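PDB 1Q5D: P450 epoxidase from Sorangium cellulosum, which is a haem protein of the cytochrome P450 family, with the haem buried in its mainly helical fold and a second, large ligand bound in an adjacent pocket. Local coordinates for residues F175-A180 and G255-I260; L286-L291 and L370-A375; L356-G359 and V364-G367. One frame throughout, in Å; residues are numbered along the deposited sequence.

Contact 1: F175-A180 and G255-I260; sequences FGSATA and GTDTTI. With HEM (protoporphyrin IX containing Fe), chain B.
Ser177 and Asp257 carry this contact, the first on helix 169-182 and the second at the start of helix 257-272. Within the first segment, Phe175 O accepts both Thr179 N and Thr179 OG1, which reach it from opposite faces of the carbonyl plane. The same OG1 lies 3.2 Å above the plane of the Phe175 ring, offset toward its rim. At Gly176 a CB would come tight against Thr256 OG1. At Ser177, OG stands anti to the backbone N (chi1 178°), which carries it across to the Asp257 carboxylate. Ser177 OG donates to Asp257 OD2 over 2.8 Å. Asp257 OD2 receives it on its syn lone pair, the side of the other carboxylate oxygen. Ser177 CB also rests 3.3 Å from Asp257 OD2. Water 1 donates to Asp257 OD2 at 2.6 Å and to Ser177 O, so Asp257 OD2 accepts two bonds and the water bridges it to Ser177 O. In P450 terms these are the F helix and the long, irregular central helix that crosses the haem. Asp257 and Thr258 correspond to the acid-alcohol pair of the family. Thr258 OG1 bonds to Ala254 O and sits 3.5 Å from HEM CHC. Gly255 CA lies 3.3 Å from HEM C2C. At the end of the first segment, Ala180 O accepts a hydrogen bond from 7,11-dihydroxy-8,8,10,12,16-pentamethyl-3-[1-methyl-2-(2-methyl-thiazol-4-yl)vinyl]-4,17-dioxabicyclo[14.1.0]heptadecane-5,9-dione.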
loop_
_atom_site.group_PDB
_atom_site.type_symbol
_atom_site.label_atom_id
_atom_site.label_comp_id
_atom_site.label_asym_id
_atom_site.label_seq_id
_atom_site.Cartn_x
_atom_site.Cartn_y
_atom_site.Cartn_z
ATOM N N PHE A 175 2.949 -8.005 12.421
ATOM C CA PHE A 175 4.195 -7.291 12.244
ATOM C C PHE A 175 4.074 -6.263 11.102
ATOM O O PHE A 175 4.459 -5.099 11.242
ATOM C CB PHE A 175 5.316 -8.274 11.915
ATOM C CG PHE A 175 6.542 -7.616 11.362
ATOM C CD1 PHE A 175 7.389 -6.891 12.190
ATOM C CD2 PHE A 175 6.838 -7.704 10.008
ATOM C CE1 PHE A 175 8.503 -6.273 11.693
ATOM C CE2 PHE A 175 7.960 -7.083 9.490
ATOM C CZ PHE A 175 8.805 -6.374 10.328
ATOM N N GLY A 176 3.551 -6.711 9.965
ATOM C CA GLY A 176 3.430 -5.844 8.800
ATOM C C GLY A 176 2.581 -4.626 9.098
ATOM O O GLY A 176 2.992 -3.503 8.843
ATOM N N SER A 177 1.400 -4.855 9.654
ATOM C CA SER A 177 0.468 -3.776 9.937
ATOM C C SER A 177 0.998 -2.826 11.033
ATOM O O SER A 177 0.863 -1.594 10.923
ATOM C CB SER A 177 -0.904 -4.374 10.279
ATOM O OG SER A 177 -1.822 -3.363 10.609
ATOM N N ALA A 178 1.631 -3.398 12.059
ATOM C CA ALA A 178 2.246 -2.622 13.141
ATOM C C ALA A 178 3.423 -1.786 12.657
ATOM O O ALA A 178 3.570 -0.632 13.032
ATOM C CB ALA A 178 2.709 -3.549 14.285
ATOM N N THR A 179 4.269 -2.388 11.837
ATOM C CA THR A 179 5.414 -1.688 11.280
ATOM C C THR A 179 4.979 -0.489 10.445
ATOM O O THR A 179 5.549 0.591 10.560
ATOM C CB THR A 179 6.243 -2.641 10.421
ATOM O OG1 THR A 179 6.938 -3.566 11.274
ATOM C CG2 THR A 179 7.345 -1.889 9.716
ATOM N N ALA A 180 3.978 -0.685 9.596
ATOM C CA ALA A 180 3.519 0.405 8.736
ATOM C C ALA A 180 3.044 1.621 9.556
ATOM O O ALA A 180 3.379 2.778 9.219
ATOM C CB ALA A 180 2.450 -0.083 7.771
ATOM N N GLY A 255 3.221 -4.555 1.730
ATOM C CA GLY A 255 2.360 -5.385 0.899
ATOM C C GLY A 255 1.159 -5.987 1.596
ATOM O O GLY A 255 0.352 -6.675 0.968
ATOM N N THR A 256 1.037 -5.731 2.890
ATOM C CA THR A 256 -0.048 -6.307 3.662
ATOM C C THR A 256 -1.326 -5.467 3.643
ATOM O O THR A 256 -2.299 -5.815 2.979
ATOM C CB THR A 256 0.431 -6.522 5.098
ATOM O OG1 THR A 256 1.418 -7.558 5.092
ATOM C CG2 THR A 256 -0.672 -7.091 5.944
ATOM N N ASP A 257 -1.324 -4.358 4.381
ATOM C CA ASP A 257 -2.536 -3.577 4.515
ATOM C C ASP A 257 -2.984 -2.955 3.185
ATOM O O ASP A 257 -4.166 -2.870 2.905
ATOM C CB ASP A 257 -2.356 -2.506 5.601
ATOM C CG ASP A 257 -2.386 -3.110 7.013
ATOM O OD1 ASP A 257 -2.536 -4.345 7.135
ATOM O OD2 ASP A 257 -2.271 -2.440 8.053
ATOM N N THR A 258 -2.032 -2.519 2.379
ATOM C CA THR A 258 -2.353 -1.951 1.077
ATOM C C THR A 258 -3.249 -2.924 0.319
ATOM O O THR A 258 -4.318 -2.560 -0.168
ATOM C CB THR A 258 -1.057 -1.680 0.285
ATOM O OG1 THR A 258 -0.265 -2.876 0.239
ATOM C CG2 THR A 258 -0.161 -0.712 1.036
ATOM N N THR A 259 -2.830 -4.184 0.240
ATOM C CA THR A 259 -3.593 -5.146 -0.553
ATOM C C THR A 259 -4.953 -5.482 0.053
ATOM O O THR A 259 -5.913 -5.735 -0.664
ATOM C CB THR A 259 -2.785 -6.433 -0.758
ATOM O OG1 THR A 259 -1.443 -6.108 -1.169
ATOM C CG2 THR A 259 -3.368 -7.225 -1.919
ATOM N N ILE A 260 -5.026 -5.513 1.380
ATOM C CA ILE A 260 -6.293 -5.733 2.049
ATOM C C ILE A 260 -7.298 -4.676 1.584
ATOM O O ILE A 260 -8.459 -4.983 1.255
ATOM C CB ILE A 260 -6.092 -5.659 3.602
ATOM C CG1 ILE A 260 -5.138 -6.766 4.087
ATOM C CG2 ILE A 260 -7.441 -5.727 4.337
ATOM C CD1 ILE A 260 -4.881 -6.749 5.613
HETATM C CHA HEM B . 6.261 1.455 -2.858
HETATM C CHB HEM B . 1.481 1.587 -3.454
HETATM C CHC HEM B . 1.280 -3.236 -2.870
HETATM C CHD HEM B . 5.941 -3.263 -1.698
HETATM C C1A HEM B . 4.998 1.891 -3.158
HETATM C C2A HEM B . 4.640 3.228 -3.569
HETATM C C3A HEM B . 3.316 3.273 -3.715
HETATM C C4A HEM B . 2.796 1.960 -3.412
HETATM C CMA HEM B . 2.484 4.512 -4.149
HETATM C CAA HEM B . 5.637 4.390 -3.789
HETATM C CBA HEM B . 5.687 5.300 -2.558
HETATM C CGA HEM B . 6.596 6.483 -2.847
HETATM O O1A HEM B . 6.875 7.291 -1.907
HETATM O O2A HEM B . 7.064 6.614 -4.014
HETATM C C1B HEM B . 1.051 0.296 -3.345
HETATM C C2B HEM B . -0.327 -0.099 -3.505
HETATM C C3B HEM B . -0.393 -1.408 -3.329
HETATM C C4B HEM B . 0.938 -1.911 -3.059
HETATM C CMB HEM B . -1.542 0.825 -3.790
HETATM C CAB HEM B . -1.721 -2.175 -3.443
HETATM C CBB HEM B . -1.887 -3.378 -2.902
HETATM C C1C HEM B . 2.524 -3.685 -2.543
HETATM C C2C HEM B . 2.917 -5.063 -2.347
HETATM C C3C HEM B . 4.212 -5.054 -2.019
HETATM C C4C HEM B . 4.669 -3.677 -2.016
HETATM C CMC HEM B . 1.953 -6.270 -2.507
HETATM C CAC HEM B . 5.166 -6.217 -1.689
HETATM C CBC HEM B . 4.828 -7.476 -1.955
HETATM C C1D HEM B . 6.429 -1.989 -1.839
HETATM C C2D HEM B . 7.757 -1.607 -1.457
HETATM C C3D HEM B . 7.869 -0.145 -1.819
HETATM C C4D HEM B . 6.588 0.215 -2.363
HETATM C CMD HEM B . 8.837 -2.509 -0.838
HETATM C CAD HEM B . 9.101 0.763 -1.659
HETATM C CBD HEM B . 9.678 0.914 -3.072
HETATM C CGD HEM B . 10.884 1.819 -3.062
HETATM O O1D HEM B . 10.904 2.764 -2.233
HETATM O O2D HEM B . 11.835 1.595 -3.869
HETATM N NA HEM B . 3.853 1.130 -3.071
HETATM N NB HEM B . 1.829 -0.831 -3.073
HETATM N NC HEM B . 3.611 -2.879 -2.322
HETATM N ND HEM B . 5.761 -0.894 -2.360
HETATM FE FE HEM B . 3.768 -0.893 -2.865
HETATM O O HOH W 1 -0.910 -0.520 9.036
HETATM O O HOH W 2 3.319 -0.421 -0.757
#

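Contact 2: L286-L291 and L370-A375; sequences LMRNAL and LARLEA. With HEM (protoporphyrin IX containing Fe), chain B.
Arg288 bends at chi2 (-82°), while Arg372 runs extended from CG to NE (chi2 170°), and the two side chains meet at about a right angle. The contact is made by the shaft of Arg372. Arg288 NE lies 3.1 Å from Arg372 CD and 3.5 Å from Arg372 CB. Arg372 CG sits at the edge of the Arg288 guanidinium, in its plane. The two guanidinium planes stand 86° apart, so they do not stack. Arg288 NE and Arg372 NE are 4.1 Å apart, a like-charge approach. Arg372 NE has a salt bridge to Asp292, which probably eases it. Arg288 NE is buried here and has no partner in the model. These helices, 287-297 and 368-385, are the K and L helices of the P450 fold, and the K helix also bears the family's ExxR motif. The axes of segments 287-291 and 370-375 come within 10.1 Å. Nearer the core the packing is apolar: Leu291 CD1 touches Ala375 CB at 3.7 Å. Leu291 also packs on Ala266, and Ala375 on Leu262, both of helix 257-272. The L helix turns another side to the haem, with Ala371 CB 3.4 Å from HEM CBB.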
loop_
_atom_site.group_PDB
_atom_site.type_symbol
_atom_site.label_atom_id
_atom_site.label_comp_id
_atom_site.label_asym_id
_atom_site.label_seq_id
_atom_site.Cartn_x
_atom_site.Cartn_y
_atom_site.Cartn_z
ATOM N N LEU A 286 -11.889 -7.738 -18.189
ATOM C CA LEU A 286 -11.908 -6.345 -17.726
ATOM C C LEU A 286 -11.535 -6.204 -16.240
ATOM O O LEU A 286 -11.356 -5.091 -15.746
ATOM C CB LEU A 286 -13.299 -5.742 -17.949
ATOM C CG LEU A 286 -13.437 -4.349 -18.585
ATOM C CD1 LEU A 286 -12.339 -4.040 -19.609
ATOM C CD2 LEU A 286 -14.827 -4.166 -19.210
ATOM N N MET A 287 -11.432 -7.319 -15.520
ATOM C CA MET A 287 -11.234 -7.245 -14.070
ATOM C C MET A 287 -9.948 -6.480 -13.749
ATOM O O MET A 287 -9.911 -5.631 -12.865
ATOM C CB MET A 287 -11.221 -8.645 -13.442
ATOM C CG MET A 287 -11.067 -8.660 -11.912
ATOM S SD MET A 287 -12.264 -7.599 -11.055
ATOM C CE MET A 287 -13.619 -8.703 -10.907
ATOM N N ARG A 288 -8.893 -6.784 -14.494
ATOM C CA ARG A 288 -7.604 -6.146 -14.312
ATOM C C ARG A 288 -7.733 -4.621 -14.378
ATOM O O ARG A 288 -7.263 -3.907 -13.498
ATOM C CB ARG A 288 -6.642 -6.630 -15.392
ATOM C CG ARG A 288 -5.351 -7.175 -14.853
ATOM C CD ARG A 288 -4.332 -6.107 -14.518
ATOM N NE ARG A 288 -3.188 -6.650 -13.779
ATOM C CZ ARG A 288 -2.350 -7.573 -14.248
ATOM N NH1 ARG A 288 -2.519 -8.076 -15.465
ATOM N NH2 ARG A 288 -1.333 -7.991 -13.498
ATOM N N ASN A 289 -8.368 -4.134 -15.435
ATOM C CA ASN A 289 -8.564 -2.703 -15.599
ATOM C C ASN A 289 -9.466 -2.121 -14.528
ATOM O O ASN A 289 -9.243 -1.019 -14.073
ATOM C CB ASN A 289 -9.138 -2.375 -16.979
ATOM C CG ASN A 289 -9.033 -0.906 -17.302
ATOM O OD1 ASN A 289 -7.946 -0.340 -17.286
ATOM N ND2 ASN A 289 -10.172 -0.273 -17.574
ATOM N N ALA A 290 -10.476 -2.873 -14.124
ATOM C CA ALA A 290 -11.392 -2.429 -13.074
ATOM C C ALA A 290 -10.668 -2.218 -11.741
ATOM O O ALA A 290 -11.009 -1.323 -10.965
ATOM C CB ALA A 290 -12.514 -3.419 -12.907
ATOM N N LEU A 291 -9.674 -3.056 -11.475
ATOM C CA LEU A 291 -8.972 -2.990 -10.198
ATOM C C LEU A 291 -8.062 -1.781 -10.201
ATOM O O LEU A 291 -7.867 -1.142 -9.169
ATOM C CB LEU A 291 -8.171 -4.273 -9.936
ATOM C CG LEU A 291 -9.029 -5.527 -9.756
ATOM C CD1 LEU A 291 -8.142 -6.781 -9.740
ATOM C CD2 LEU A 291 -9.848 -5.428 -8.470
ATOM N N LEU A 370 2.062 -8.511 -7.976
ATOM C CA LEU A 370 1.532 -9.352 -6.908
ATOM C C LEU A 370 0.175 -8.849 -6.398
ATOM O O LEU A 370 -0.772 -9.621 -6.269
ATOM C CB LEU A 370 2.555 -9.497 -5.778
ATOM C CG LEU A 370 2.238 -10.488 -4.644
ATOM C CD1 LEU A 370 1.820 -11.842 -5.203
ATOM C CD2 LEU A 370 3.450 -10.641 -3.752
ATOM N N ALA A 371 0.069 -7.545 -6.155
ATOM C CA ALA A 371 -1.190 -6.953 -5.728
ATOM C C ALA A 371 -2.323 -7.195 -6.730
ATOM O O ALA A 371 -3.429 -7.586 -6.361
ATOM C CB ALA A 371 -1.004 -5.439 -5.502
ATOM N N ARG A 372 -2.048 -6.953 -8.007
ATOM C CA ARG A 372 -3.088 -7.099 -9.010
ATOM C C ARG A 372 -3.524 -8.554 -9.096
ATOM O O ARG A 372 -4.706 -8.829 -9.215
ATOM C CB ARG A 372 -2.598 -6.620 -10.379
ATOM C CG ARG A 372 -2.564 -5.088 -10.553
ATOM C CD ARG A 372 -1.844 -4.637 -11.852
ATOM N NE ARG A 372 -1.846 -3.182 -12.064
ATOM C CZ ARG A 372 -0.910 -2.524 -12.746
ATOM N NH1 ARG A 372 0.122 -3.189 -13.278
ATOM N NH2 ARG A 372 -0.981 -1.194 -12.879
ATOM N N LEU A 373 -2.563 -9.471 -9.014
ATOM C CA LEU A 373 -2.877 -10.911 -9.052
ATOM C C LEU A 373 -3.741 -11.327 -7.878
ATOM O O LEU A 373 -4.773 -11.997 -8.045
ATOM C CB LEU A 373 -1.607 -11.762 -9.097
ATOM C CG LEU A 373 -1.875 -13.285 -9.060
ATOM C CD1 LEU A 373 -2.634 -13.705 -10.303
ATOM C CD2 LEU A 373 -0.572 -14.067 -8.913
ATOM N N GLU A 374 -3.337 -10.938 -6.669
ATOM C CA GLU A 374 -4.131 -11.287 -5.509
ATOM C C GLU A 374 -5.546 -10.768 -5.627
ATOM O O GLU A 374 -6.505 -11.474 -5.307
ATOM C CB GLU A 374 -3.522 -10.707 -4.230
ATOM C CG GLU A 374 -2.127 -11.201 -3.908
ATOM C CD GLU A 374 -1.634 -10.586 -2.618
ATOM O OE1 GLU A 374 -2.377 -10.673 -1.613
ATOM O OE2 GLU A 374 -0.523 -10.028 -2.607
ATOM N N ALA A 375 -5.681 -9.517 -6.055
ATOM C CA ALA A 375 -7.000 -8.911 -6.132
ATOM C C ALA A 375 -7.835 -9.528 -7.257
ATOM O O ALA A 375 -9.039 -9.717 -7.118
ATOM C CB ALA A 375 -6.889 -7.392 -6.295
HETATM C CHA HEM B . 6.261 1.455 -2.858
HETATM C CHB HEM B . 1.481 1.587 -3.454
HETATM C CHC HEM B . 1.280 -3.236 -2.870
HETATM C CHD HEM B . 5.941 -3.263 -1.698
HETATM C C1A HEM B . 4.998 1.891 -3.158
HETATM C C2A HEM B . 4.640 3.228 -3.569
HETATM C C3A HEM B . 3.316 3.273 -3.715
HETATM C C4A HEM B . 2.796 1.960 -3.412
HETATM C CMA HEM B . 2.484 4.512 -4.149
HETATM C CAA HEM B . 5.637 4.390 -3.789
HETATM C CBA HEM B . 5.687 5.300 -2.558
HETATM C CGA HEM B . 6.596 6.483 -2.847
HETATM O O1A HEM B . 6.875 7.291 -1.907
HETATM O O2A HEM B . 7.064 6.614 -4.014
HETATM C C1B HEM B . 1.051 0.296 -3.345
HETATM C C2B HEM B . -0.327 -0.099 -3.505
HETATM C C3B HEM B . -0.393 -1.408 -3.329
HETATM C C4B HEM B . 0.938 -1.911 -3.059
HETATM C CMB HEM B . -1.542 0.825 -3.790
HETATM C CAB HEM B . -1.721 -2.175 -3.443
HETATM C CBB HEM B . -1.887 -3.378 -2.902
HETATM C C1C HEM B . 2.524 -3.685 -2.543
HETATM C C2C HEM B . 2.917 -5.063 -2.347
HETATM C C3C HEM B . 4.212 -5.054 -2.019
HETATM C C4C HEM B . 4.669 -3.677 -2.016
HETATM C CMC HEM B . 1.953 -6.270 -2.507
HETATM C CAC HEM B . 5.166 -6.217 -1.689
HETATM C CBC HEM B . 4.828 -7.476 -1.955
HETATM C C1D HEM B . 6.429 -1.989 -1.839
HETATM C C2D HEM B . 7.757 -1.607 -1.457
HETATM C C3D HEM B . 7.869 -0.145 -1.819
HETATM C C4D HEM B . 6.588 0.215 -2.363
HETATM C CMD HEM B . 8.837 -2.509 -0.838
HETATM C CAD HEM B . 9.101 0.763 -1.659
HETATM C CBD HEM B . 9.678 0.914 -3.072
HETATM C CGD HEM B . 10.884 1.819 -3.062
HETATM O O1D HEM B . 10.904 2.764 -2.233
HETATM O O2D HEM B . 11.835 1.595 -3.869
HETATM N NA HEM B . 3.853 1.130 -3.071
HETATM N NB HEM B . 1.829 -0.831 -3.073
HETATM N NC HEM B . 3.611 -2.879 -2.322
HETATM N ND HEM B . 5.761 -0.894 -2.360
HETATM FE FE HEM B . 3.768 -0.893 -2.865
HETATM O O HOH W 2 3.319 -0.421 -0.757
#

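Contact 3: L356-G359 and V364-G367; sequences LAYG and VCPG. With HEM (protoporphyrin IX containing Fe), chain B.
Tyr358 and Cys365 bury the larger part of this contact and meet through both backbone and side chain. Cys365 N donates to Tyr358 O over 3.0 Å. The bond is almost straight, at 174° about the hydrogen, and the donor lies nearly along the C=O axis. The side chains approach at an edge. Cys365 SG is 5.4 Å from the centroid of the Tyr358 ring and near the plane of that ring, a sulfur-aromatic contact. Tyr358 also reaches the porphyrin, its CE2 3.5 Å from HEM C3B. A chi1 of 171° turns Cys365 SG away from the backbone N and toward the haem iron, which it binds at 2.4 Å. Water 2 holds the iron on the opposite side of the porphyrin, at 2.2 Å. This is the cysteine-ligand loop of cytochromes P450, and Tyr358 takes the place of the usual phenylalanine in its signature. A type I turn from Leu356 to Gly359 shapes the first arm, closed by Gly359 N on Leu356 O. Gly359 has a positive phi (84°), at which a CB would jam against the preceding carbonyl O and be crowded by HEM CAA. Val364 lies alongside, its CG2 3.5 Å from Tyr358 O. Val364 O is bonded to Arg107 NH1, which also reaches the haem. Pro366 packs CD and CG against the porphyrin, on the same side as Cys365. Gly367 is the N-cap of helix 368-385.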
loop_
_atom_site.group_PDB
_atom_site.type_symbol
_atom_site.label_atom_id
_atom_site.label_comp_id
_atom_site.label_asym_id
_atom_site.label_seq_id
_atom_site.Cartn_x
_atom_site.Cartn_y
_atom_site.Cartn_z
ATOM N N LEU A 356 -1.508 7.215 -10.766
ATOM C CA LEU A 356 -0.229 7.239 -10.023
ATOM C C LEU A 356 -0.296 6.373 -8.753
ATOM O O LEU A 356 0.623 6.394 -7.914
ATOM C CB LEU A 356 0.142 8.680 -9.609
ATOM C CG LEU A 356 0.263 9.756 -10.692
ATOM C CD1 LEU A 356 0.136 11.169 -10.112
ATOM C CD2 LEU A 356 1.587 9.616 -11.398
ATOM N N ALA A 357 -1.377 5.617 -8.633
ATOM C CA ALA A 357 -1.672 4.778 -7.460
ATOM C C ALA A 357 -0.490 3.908 -7.003
ATOM O O ALA A 357 -0.308 3.678 -5.801
ATOM C CB ALA A 357 -2.915 3.931 -7.724
ATOM N N TYR A 358 0.330 3.444 -7.951
ATOM C CA TYR A 358 1.491 2.620 -7.606
ATOM C C TYR A 358 2.798 3.373 -7.759
ATOM O O TYR A 358 3.868 2.761 -7.815
ATOM C CB TYR A 358 1.533 1.344 -8.446
ATOM C CG TYR A 358 0.420 0.372 -8.147
ATOM C CD1 TYR A 358 -0.730 0.343 -8.925
ATOM C CD2 TYR A 358 0.518 -0.530 -7.084
ATOM C CE1 TYR A 358 -1.752 -0.558 -8.662
ATOM C CE2 TYR A 358 -0.518 -1.432 -6.811
ATOM C CZ TYR A 358 -1.638 -1.440 -7.606
ATOM O OH TYR A 358 -2.658 -2.336 -7.367
ATOM N N GLY A 359 2.718 4.705 -7.839
ATOM C CA GLY A 359 3.905 5.527 -7.870
ATOM C C GLY A 359 4.517 5.685 -9.259
ATOM O O GLY A 359 3.991 5.145 -10.233
ATOM N N VAL A 364 8.961 3.260 -7.749
ATOM C CA VAL A 364 7.694 2.697 -8.188
ATOM C C VAL A 364 7.456 1.360 -7.480
ATOM O O VAL A 364 8.384 0.602 -7.253
ATOM C CB VAL A 364 7.666 2.486 -9.719
ATOM C CG1 VAL A 364 8.776 1.480 -10.139
ATOM C CG2 VAL A 364 6.295 1.987 -10.153
ATOM N N CYS A 365 6.220 1.098 -7.090
ATOM C CA CYS A 365 5.938 -0.061 -6.244
ATOM C C CYS A 365 6.349 -1.375 -6.904
ATOM O O CYS A 365 5.902 -1.683 -8.011
ATOM C CB CYS A 365 4.453 -0.091 -5.919
ATOM S SG CYS A 365 3.902 -1.600 -5.109
ATOM N N PRO A 366 7.214 -2.151 -6.247
ATOM C CA PRO A 366 7.605 -3.454 -6.807
ATOM C C PRO A 366 6.500 -4.488 -6.736
ATOM O O PRO A 366 6.501 -5.438 -7.527
ATOM C CB PRO A 366 8.819 -3.869 -5.965
ATOM C CG PRO A 366 8.698 -3.077 -4.649
ATOM C CD PRO A 366 7.924 -1.829 -4.993
ATOM N N GLY A 367 5.552 -4.300 -5.823
ATOM C CA GLY A 367 4.502 -5.275 -5.616
ATOM C C GLY A 367 3.288 -5.141 -6.505
ATOM O O GLY A 367 2.333 -5.886 -6.334
HETATM C CHA HEM B . 6.261 1.455 -2.858
HETATM C CHB HEM B . 1.481 1.587 -3.454
HETATM C CHC HEM B . 1.280 -3.236 -2.870
HETATM C CHD HEM B . 5.941 -3.263 -1.698
HETATM C C1A HEM B . 4.998 1.891 -3.158
HETATM C C2A HEM B . 4.640 3.228 -3.569
HETATM C C3A HEM B . 3.316 3.273 -3.715
HETATM C C4A HEM B . 2.796 1.960 -3.412
HETATM C CMA HEM B . 2.484 4.512 -4.149
HETATM C CAA HEM B . 5.637 4.390 -3.789
HETATM C CBA HEM B . 5.687 5.300 -2.558
HETATM C CGA HEM B . 6.596 6.483 -2.847
HETATM O O1A HEM B . 6.875 7.291 -1.907
HETATM O O2A HEM B . 7.064 6.614 -4.014
HETATM C C1B HEM B . 1.051 0.296 -3.345
HETATM C C2B HEM B . -0.327 -0.099 -3.505
HETATM C C3B HEM B . -0.393 -1.408 -3.329
HETATM C C4B HEM B . 0.938 -1.911 -3.059
HETATM C CMB HEM B . -1.542 0.825 -3.790
HETATM C CAB HEM B . -1.721 -2.175 -3.443
HETATM C CBB HEM B . -1.887 -3.378 -2.902
HETATM C C1C HEM B . 2.524 -3.685 -2.543
HETATM C C2C HEM B . 2.917 -5.063 -2.347
HETATM C C3C HEM B . 4.212 -5.054 -2.019
HETATM C C4C HEM B . 4.669 -3.677 -2.016
HETATM C CMC HEM B . 1.953 -6.270 -2.507
HETATM C CAC HEM B . 5.166 -6.217 -1.689
HETATM C CBC HEM B . 4.828 -7.476 -1.955
HETATM C C1D HEM B . 6.429 -1.989 -1.839
HETATM C C2D HEM B . 7.757 -1.607 -1.457
HETATM C C3D HEM B . 7.869 -0.145 -1.819
HETATM C C4D HEM B . 6.588 0.215 -2.363
HETATM C CMD HEM B . 8.837 -2.509 -0.838
HETATM C CAD HEM B . 9.101 0.763 -1.659
HETATM C CBD HEM B . 9.678 0.914 -3.072
HETATM C CGD HEM B . 10.884 1.819 -3.062
HETATM O O1D HEM B . 10.904 2.764 -2.233
HETATM O O2D HEM B . 11.835 1.595 -3.869
HETATM N NA HEM B . 3.853 1.130 -3.071
HETATM N NB HEM B . 1.829 -0.831 -3.073
HETATM N NC HEM B . 3.611 -2.879 -2.322
HETATM N ND HEM B . 5.761 -0.894 -2.360
HETATM FE FE HEM B . 3.768 -0.893 -2.865
HETATM O O HOH W 2 3.319 -0.421 -0.757
#

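In the fold
Following the chain, contact 1 comes first. It closes a largely helical loop of 74 residues and ties helix 169-182 to the start of helix 257-272. Contact 2 opens only after that, at residue 286, so the two are in series. It joins helix 287-297 to helix 368-385 across 78 residues that hold much of the strand structure. Contact 3 is a short closure of four residues within that span, in the loop leading into helix 368-385. Contacts 2 and 3 touch where Ala371 and Arg372 pack on Tyr358. Contacts 1 and 2 touch through Thr259 and Glu374. All three border the haem, and contacts 1 and 3 do not touch each other.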